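Local coordinates for malonyl CoA-acyl carrier protein transacylase (Synechocystis sp. PCC 6803 substr. Kazusa, PDB 4RR5), which catalyses transfer of the malonyl group from malonyl-CoA to holo-acyl carrier protein, giving the malonyl-ACP used in fatty acid biosynthesis, at residues V15-D20 and Y64-I69; K28-Q33 and F101-G106; E36-S41 and L109-S114. All coordinates share one frame; numbering follows the deposited sequence.

Overall arrangement
The three contacts illustrate how helices and a loop can be joined by successive small patches. Interactions 2 and 3 both pair helix 25-38 with helix 103-119; their centres are about 10 Å apart, and Ala104 CB meets Ile37 CD1 at 3.7 Å between them. Interaction 1, with its centre about 12 Å from that of interaction 2, brings in helix 56-76 and the loop before helix 25-38. Two probable hydrogen bonds tie interactions 1 and 2 together: Tyr31 OH with Gly18 O at 2.8 Å, and Tyr64 OH with Phe103 O at 2.9 Å. The packing of interaction 3 lies away from the active site, but Arg113 on segment 109-114 reaches it and binds an acetate that is also bonded to Ser88, by similarity an active-site residue.

Interaction 1 of 3, residues V15-D20 and Y64-I69; sequences VGMGVD and YVIEAI
Ile66 reaches from helix 56-76 with the end of its longer branch, and Met17 lies obliquely across that end. The methyl CD1 of Ile66 is the touching atom: it sits 3.5 Å from Met17 CG and 3.6 Å from Met17 CE, so the thioether chain passes over it with the sulfur between two carbon contacts. Met17 can do this because CG is placed between the backbone N and the carbonyl carbon (chi1 70°) and the chain then runs extended to CE. On the isoleucine, CG1 stands beside the backbone N, which aims CD1 at the loop. Gly18 receives the same branch on its bare backbone, its CA lying 3.8 Å from Ile66 CD1 and 4.0 Å from Ile66 CG1. A CB at Gly18 would point straight into this methyl, and its positive phi (78°) is one that residues with a side chain adopt less readily. Nearby, Tyr31 packs on Ile66 and its hydroxyl is hydrogen-bonded to Gly18 O, while Met17 also rests on Pro264. The arrangement is purely apolar and buried: a helix packed against the long connection from strand 3-7 of the parallel sheet to helix 25-38, in the alpha/beta fold of the FabD family.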
# COMPACT_ATOMS: atom_id res chain seq x y z
N VAL A 15 8.09 -10.86 -10.02
CA VAL A 15 7.61 -11.81 -11.01
C VAL A 15 7.39 -13.16 -10.32
O VAL A 15 8.22 -13.61 -9.54
CB VAL A 15 8.61 -11.94 -12.20
CG1 VAL A 15 8.28 -13.16 -13.08
CG2 VAL A 15 8.64 -10.66 -13.02
N GLY A 16 6.26 -13.79 -10.59
CA GLY A 16 5.97 -15.08 -10.01
C GLY A 16 5.16 -14.98 -8.74
O GLY A 16 4.71 -15.99 -8.22
N MET A 17 4.98 -13.76 -8.23
CA MET A 17 4.20 -13.61 -7.00
C MET A 17 2.80 -14.18 -7.19
O MET A 17 2.21 -14.08 -8.27
CB MET A 17 4.13 -12.14 -6.58
CG MET A 17 3.28 -11.26 -7.47
SD MET A 17 3.37 -9.52 -7.01
CE MET A 17 1.93 -8.88 -7.86
N GLY A 18 2.29 -14.81 -6.14
CA GLY A 18 0.94 -15.33 -6.14
C GLY A 18 0.77 -16.63 -6.89
O GLY A 18 -0.24 -17.31 -6.72
N VAL A 19 1.75 -16.99 -7.72
CA VAL A 19 1.53 -18.10 -8.64
C VAL A 19 1.46 -19.44 -7.93
O VAL A 19 0.66 -20.29 -8.29
CB VAL A 19 2.58 -18.15 -9.72
CG1 VAL A 19 2.32 -19.31 -10.62
CG2 VAL A 19 2.55 -16.87 -10.51
N ASP A 20 2.24 -19.60 -6.87
CA ASP A 20 2.18 -20.84 -6.09
C ASP A 20 0.88 -20.99 -5.32
O ASP A 20 0.57 -22.07 -4.83
CB ASP A 20 3.33 -20.94 -5.11
CG ASP A 20 3.31 -19.83 -4.10
OD1 ASP A 20 3.02 -18.69 -4.49
OD2 ASP A 20 3.55 -20.10 -2.90
N TYR A 64 -3.51 -6.34 -5.03
CA TYR A 64 -4.75 -6.43 -4.28
C TYR A 64 -5.34 -7.84 -4.32
O TYR A 64 -5.77 -8.36 -3.30
CB TYR A 64 -5.78 -5.42 -4.80
CG TYR A 64 -7.18 -5.63 -4.23
CD1 TYR A 64 -8.10 -6.48 -4.85
CD2 TYR A 64 -7.60 -4.95 -3.08
CE1 TYR A 64 -9.37 -6.67 -4.34
CE2 TYR A 64 -8.88 -5.12 -2.57
CZ TYR A 64 -9.76 -5.99 -3.21
OH TYR A 64 -11.02 -6.16 -2.72
N VAL A 65 -5.38 -8.44 -5.50
CA VAL A 65 -5.99 -9.75 -5.64
C VAL A 65 -5.21 -10.79 -4.84
O VAL A 65 -5.78 -11.65 -4.16
CB VAL A 65 -6.08 -10.16 -7.14
CG1 VAL A 65 -6.40 -11.65 -7.29
CG2 VAL A 65 -7.10 -9.30 -7.88
N ILE A 66 -3.88 -10.71 -4.93
CA ILE A 66 -3.02 -11.65 -4.23
C ILE A 66 -3.11 -11.48 -2.71
O ILE A 66 -3.22 -12.46 -1.97
CB ILE A 66 -1.55 -11.51 -4.69
CG1 ILE A 66 -1.41 -12.08 -6.10
CG2 ILE A 66 -0.60 -12.20 -3.71
CD1 ILE A 66 -0.13 -11.69 -6.79
N GLU A 67 -3.07 -10.23 -2.27
CA GLU A 67 -3.21 -9.91 -0.86
C GLU A 67 -4.56 -10.35 -0.28
O GLU A 67 -4.61 -10.94 0.80
CB GLU A 67 -2.97 -8.41 -0.64
CG GLU A 67 -1.47 -8.06 -0.67
CD GLU A 67 -1.17 -6.58 -0.79
OE1 GLU A 67 -2.11 -5.75 -0.75
OE2 GLU A 67 0.02 -6.23 -0.92
N ALA A 68 -5.65 -10.11 -1.01
CA ALA A 68 -6.96 -10.62 -0.59
C ALA A 68 -6.96 -12.16 -0.54
O ALA A 68 -7.55 -12.75 0.35
CB ALA A 68 -8.05 -10.13 -1.52
N ILE A 69 -6.27 -12.80 -1.48
CA ILE A 69 -6.17 -14.26 -1.45
C ILE A 69 -5.39 -14.72 -0.22
O ILE A 69 -5.83 -15.61 0.50
CB ILE A 69 -5.51 -14.81 -2.75
CG1 ILE A 69 -6.54 -14.85 -3.88
CG2 ILE A 69 -4.89 -16.20 -2.52
CD1 ILE A 69 -5.95 -14.98 -5.22

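Interaction 2 of 3, residues K28-Q33 and F101-G106; sequences KEKYQQ and FDFATG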
# COMPACT_ATOMS: atom_id res chain seq x y z
N LYS A 28 -7.79 -20.15 -6.60
CA LYS A 28 -8.29 -20.47 -7.94
C LYS A 28 -9.53 -19.64 -8.22
O LYS A 28 -9.60 -18.90 -9.21
CB LYS A 28 -8.60 -21.97 -8.06
CG LYS A 28 -8.99 -22.46 -9.47
CD LYS A 28 -9.33 -23.96 -9.46
CE LYS A 28 -9.62 -24.53 -10.84
NZ LYS A 28 -10.00 -26.00 -10.80
N GLU A 29 -10.48 -19.73 -7.30
CA GLU A 29 -11.74 -19.02 -7.36
C GLU A 29 -11.55 -17.50 -7.51
O GLU A 29 -11.99 -16.91 -8.49
CB GLU A 29 -12.55 -19.36 -6.10
CG GLU A 29 -13.74 -18.47 -5.80
CD GLU A 29 -14.37 -18.77 -4.44
OE1 GLU A 29 -14.06 -19.83 -3.84
OE2 GLU A 29 -15.18 -17.95 -3.96
N LYS A 30 -10.87 -16.87 -6.56
CA LYS A 30 -10.70 -15.42 -6.63
C LYS A 30 -9.94 -14.94 -7.87
O LYS A 30 -10.23 -13.87 -8.40
CB LYS A 30 -9.99 -14.92 -5.37
CG LYS A 30 -10.86 -15.00 -4.18
CD LYS A 30 -10.56 -13.89 -3.21
CE LYS A 30 -11.72 -13.73 -2.26
NZ LYS A 30 -12.09 -15.08 -1.71
N TYR A 31 -8.99 -15.74 -8.34
CA TYR A 31 -8.31 -15.42 -9.59
C TYR A 31 -9.30 -15.37 -10.74
O TYR A 31 -9.18 -14.53 -11.61
CB TYR A 31 -7.21 -16.45 -9.91
CG TYR A 31 -5.90 -16.20 -9.18
CD1 TYR A 31 -5.46 -14.90 -8.92
CD2 TYR A 31 -5.12 -17.26 -8.72
CE1 TYR A 31 -4.28 -14.67 -8.25
CE2 TYR A 31 -3.92 -17.04 -8.04
CZ TYR A 31 -3.50 -15.74 -7.81
OH TYR A 31 -2.32 -15.49 -7.12
N GLN A 32 -10.27 -16.29 -10.73
CA GLN A 32 -11.26 -16.35 -11.81
C GLN A 32 -12.21 -15.16 -11.71
O GLN A 32 -12.55 -14.56 -12.73
CB GLN A 32 -12.04 -17.67 -11.78
CG GLN A 32 -11.29 -18.83 -12.41
CD GLN A 32 -11.86 -20.20 -12.04
OE1 GLN A 32 -12.91 -20.31 -11.40
NE2 GLN A 32 -11.16 -21.26 -12.44
N GLN A 33 -12.63 -14.84 -10.49
CA GLN A 33 -13.37 -13.61 -10.23
C GLN A 33 -12.60 -12.38 -10.70
O GLN A 33 -13.18 -11.51 -11.34
CB GLN A 33 -13.65 -13.45 -8.74
CG GLN A 33 -14.57 -14.47 -8.16
CD GLN A 33 -14.85 -14.17 -6.70
OE1 GLN A 33 -14.72 -15.04 -5.83
NE2 GLN A 33 -15.24 -12.92 -6.42
N PHE A 101 -15.69 -3.60 2.41
CA PHE A 101 -16.36 -3.94 1.16
C PHE A 101 -15.93 -5.34 0.78
O PHE A 101 -14.92 -5.84 1.29
CB PHE A 101 -16.02 -2.97 0.02
CG PHE A 101 -14.57 -2.60 -0.05
CD1 PHE A 101 -13.61 -3.54 -0.39
CD2 PHE A 101 -14.17 -1.29 0.20
CE1 PHE A 101 -12.27 -3.19 -0.47
CE2 PHE A 101 -12.83 -0.94 0.14
CZ PHE A 101 -11.87 -1.89 -0.20
N ASP A 102 -16.70 -5.97 -0.11
CA ASP A 102 -16.38 -7.32 -0.54
C ASP A 102 -15.24 -7.33 -1.56
O ASP A 102 -14.81 -6.28 -2.06
CB ASP A 102 -17.62 -8.02 -1.12
CG ASP A 102 -18.31 -7.21 -2.23
OD1 ASP A 102 -17.63 -6.45 -2.94
OD2 ASP A 102 -19.53 -7.35 -2.38
N PHE A 103 -14.77 -8.54 -1.87
CA PHE A 103 -13.69 -8.73 -2.82
C PHE A 103 -13.91 -7.95 -4.12
O PHE A 103 -13.10 -7.10 -4.48
CB PHE A 103 -13.50 -10.22 -3.11
CG PHE A 103 -12.43 -10.49 -4.11
CD1 PHE A 103 -11.10 -10.19 -3.82
CD2 PHE A 103 -12.74 -11.00 -5.36
CE1 PHE A 103 -10.10 -10.41 -4.74
CE2 PHE A 103 -11.75 -11.21 -6.30
CZ PHE A 103 -10.42 -10.92 -6.00
N ALA A 104 -15.02 -8.22 -4.81
CA ALA A 104 -15.28 -7.61 -6.12
C ALA A 104 -15.35 -6.09 -6.11
O ALA A 104 -14.79 -5.45 -7.00
CB ALA A 104 -16.58 -8.17 -6.72
N THR A 105 -16.04 -5.51 -5.12
CA THR A 105 -16.17 -4.05 -5.03
C THR A 105 -14.78 -3.44 -4.92
O THR A 105 -14.48 -2.43 -5.55
CB THR A 105 -17.01 -3.58 -3.79
OG1 THR A 105 -18.33 -4.16 -3.83
CG2 THR A 105 -17.13 -2.07 -3.76
N GLY A 106 -13.94 -4.08 -4.13
CA GLY A 106 -12.59 -3.61 -3.90
C GLY A 106 -11.75 -3.63 -5.15
O GLY A 106 -11.03 -2.68 -5.42
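Asp102 OD1, one residue before the Phe103 that packs on Lys30 and Gln33, accepts two bonds from Thr105. The backbone N of Thr105 donates at 2.9 Å (N-H...O angle 155°), nearly in line with the carboxylate C-O bond, and Thr105 OG1 donates at 2.6 Å from the syn side, tilted out of the carboxylate plane. Asp102 is thus the N-cap of helix 103-119, and the capping bond probably steadies the first turn, from which Phe103 projects toward helix 25-38. With CG anti to the backbone N (chi1 178°), the phenyl ring reaches over to Lys30 and Gln33. Lys30 lies over one face as a CH-pi contact, its CD almost directly above the ring centre at 3.8 Å from the centroid. The next methylene lies nearer the root of the ring, Lys30 CE approaching Phe103 CG at 3.8 Å. Gln33 comes from another direction, at the edge: its NE2 lies 3.3 Å from Phe103 CD2, and the amide plane stands 85° from that of the ring. The carbonyl Lys30 O adds a further touch, 3.7 Å from Phe103 CE2. Tyr96 of helix 90-97 also packs on both Lys30 and Phe103. The ammonium group is too distant from the ring for more than a weak cation-pi attraction; its strong partner is Asp72, with which Lys30 NZ forms a salt bridge. The chemistry therefore divides the lysine in two, its methylenes adding dispersion contacts over an aromatic face and its charge probably being compensated by a carboxylate on helix 56-76.

Interaction 3 of 3, residues E36-S41 and L109-S114; sequences EILGWS and LVKQRS. With ACT (acetate ion), chain B.
Leu38 and Lys111 run alongside one another with their ends pointing opposite ways where helix 25-38 ends against helix 103-119, two packed helices of the FabD acyltransferase fold. Along the second helix, Leu109 faces helix 193-204 and Val110 packs on Tyr64. Lys111 then turns to the end of helix 25-38. Its CG is anti to the backbone N (chi1 -180°) and the chain stays extended as far as CE, which lays the methylenes along Leu38: CD2 of Leu38 meets Lys111 CD at 3.8 Å. Farther out, Lys111 CE lies 3.9 Å from Ile37 O, one of the last carbonyls before Gly39 leaves the helix with positive phi. The bend at chi4 takes NZ aside, toward a long, weak ion pair with Glu115. In place of this lysine, an alanine is likely to leave Leu38 CD2 without its methylene partner, open a gap beside the helix end and deprive Glu115 of its weak ion pair. Past Gln112, which turns back to helix 193-204, Arg113 points to the active site, where its NH1 donates to the acetate O at 3.1 Å (angle 157°), the acetate lying at the edge of the guanidinium near its plane. Ser88 OG bonds both this acetate and Arg113 NH2, while Gln60 OE1 takes a second bond from NH1 and Gln237 OE1 one from NH2. The acetate, probably from the crystallisation liquor, is consistent with a place for the malonyl carboxylate, as in related FabD enzymes. Ser114 folds back on its own helix, with OG 3.0 Å from both Val110 O and Lys111 O.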
# COMPACT_ATOMS: atom_id res chain seq x y z
N GLU A 36 -12.74 -12.16 -14.63
CA GLU A 36 -13.98 -11.64 -15.20
C GLU A 36 -14.13 -10.14 -14.95
O GLU A 36 -14.56 -9.41 -15.84
CB GLU A 36 -15.21 -12.37 -14.65
CG GLU A 36 -15.13 -12.66 -13.17
CD GLU A 36 -16.49 -12.81 -12.48
OE1 GLU A 36 -16.93 -11.83 -11.82
OE2 GLU A 36 -17.10 -13.90 -12.58
N ILE A 37 -13.78 -9.68 -13.76
CA ILE A 37 -13.85 -8.25 -13.42
C ILE A 37 -12.85 -7.39 -14.20
O ILE A 37 -13.16 -6.28 -14.62
CB ILE A 37 -13.61 -8.05 -11.91
CG1 ILE A 37 -14.75 -8.67 -11.11
CG2 ILE A 37 -13.46 -6.57 -11.56
CD1 ILE A 37 -14.40 -8.90 -9.66
N LEU A 38 -11.63 -7.89 -14.37
CA LEU A 38 -10.56 -7.09 -14.95
C LEU A 38 -10.45 -7.24 -16.46
O LEU A 38 -9.94 -6.36 -17.14
CB LEU A 38 -9.21 -7.46 -14.34
CG LEU A 38 -8.86 -7.10 -12.91
CD1 LEU A 38 -7.68 -7.93 -12.50
CD2 LEU A 38 -8.51 -5.63 -12.81
N GLY A 39 -10.90 -8.38 -16.97
CA GLY A 39 -10.74 -8.68 -18.38
C GLY A 39 -9.38 -9.27 -18.75
O GLY A 39 -9.07 -9.43 -19.93
N TRP A 40 -8.57 -9.58 -17.74
CA TRP A 40 -7.29 -10.24 -17.96
C TRP A 40 -6.89 -11.01 -16.72
O TRP A 40 -7.32 -10.70 -15.61
CB TRP A 40 -6.20 -9.23 -18.35
CG TRP A 40 -6.15 -7.95 -17.54
CD1 TRP A 40 -6.78 -6.78 -17.82
CD2 TRP A 40 -5.40 -7.72 -16.33
NE1 TRP A 40 -6.49 -5.84 -16.86
CE2 TRP A 40 -5.65 -6.39 -15.93
CE3 TRP A 40 -4.56 -8.52 -15.54
CZ2 TRP A 40 -5.08 -5.83 -14.79
CZ3 TRP A 40 -4.00 -7.96 -14.40
CH2 TRP A 40 -4.25 -6.63 -14.04
N SER A 41 -6.05 -12.02 -16.91
CA SER A 41 -5.67 -12.91 -15.82
C SER A 41 -4.57 -12.32 -14.94
O SER A 41 -3.51 -11.93 -15.44
CB SER A 41 -5.22 -14.25 -16.39
OG SER A 41 -4.63 -15.04 -15.38
N LEU A 109 -12.70 -0.81 -7.46
CA LEU A 109 -12.08 0.42 -6.97
C LEU A 109 -10.60 0.49 -7.32
O LEU A 109 -10.12 1.51 -7.83
CB LEU A 109 -12.26 0.54 -5.46
CG LEU A 109 -13.71 0.78 -5.04
CD1 LEU A 109 -13.88 0.64 -3.56
CD2 LEU A 109 -14.12 2.17 -5.52
N VAL A 110 -9.87 -0.59 -7.06
CA VAL A 110 -8.45 -0.62 -7.32
C VAL A 110 -8.17 -0.43 -8.81
O VAL A 110 -7.27 0.32 -9.21
CB VAL A 110 -7.85 -1.92 -6.82
CG1 VAL A 110 -6.47 -2.14 -7.43
CG2 VAL A 110 -7.79 -1.90 -5.30
N LYS A 111 -8.99 -1.08 -9.63
CA LYS A 111 -8.85 -1.00 -11.07
C LYS A 111 -8.97 0.44 -11.54
O LYS A 111 -8.16 0.91 -12.34
CB LYS A 111 -9.89 -1.87 -11.74
CG LYS A 111 -9.89 -1.90 -13.25
CD LYS A 111 -10.99 -2.89 -13.68
CE LYS A 111 -11.00 -3.13 -15.17
NZ LYS A 111 -11.48 -1.92 -15.88
N GLN A 112 -9.98 1.14 -11.03
CA GLN A 112 -10.19 2.52 -11.42
C GLN A 112 -9.08 3.39 -10.86
O GLN A 112 -8.52 4.22 -11.57
CB GLN A 112 -11.56 3.03 -10.96
CG GLN A 112 -11.82 4.48 -11.35
CD GLN A 112 -13.24 4.91 -11.03
OE1 GLN A 112 -14.11 4.07 -10.80
NE2 GLN A 112 -13.49 6.23 -11.04
N ARG A 113 -8.76 3.18 -9.58
CA ARG A 113 -7.74 3.96 -8.91
C ARG A 113 -6.43 3.93 -9.69
O ARG A 113 -5.80 4.98 -9.90
CB ARG A 113 -7.50 3.42 -7.50
CG ARG A 113 -6.49 4.21 -6.71
CD ARG A 113 -5.88 3.33 -5.64
NE ARG A 113 -5.30 4.09 -4.54
CZ ARG A 113 -4.03 4.02 -4.17
NH1 ARG A 113 -3.20 3.21 -4.81
NH2 ARG A 113 -3.59 4.73 -3.15
N SER A 114 -6.04 2.72 -10.11
CA SER A 114 -4.77 2.50 -10.79
C SER A 114 -4.79 3.04 -12.22
O SER A 114 -3.74 3.39 -12.76
CB SER A 114 -4.40 1.01 -10.79
OG SER A 114 -5.33 0.22 -11.53
C ACT B . 0.77 4.11 -5.30
O ACT B . -0.12 3.46 -4.67
OXT ACT B . 1.03 3.74 -6.47
CH3 ACT B . 1.51 5.29 -4.70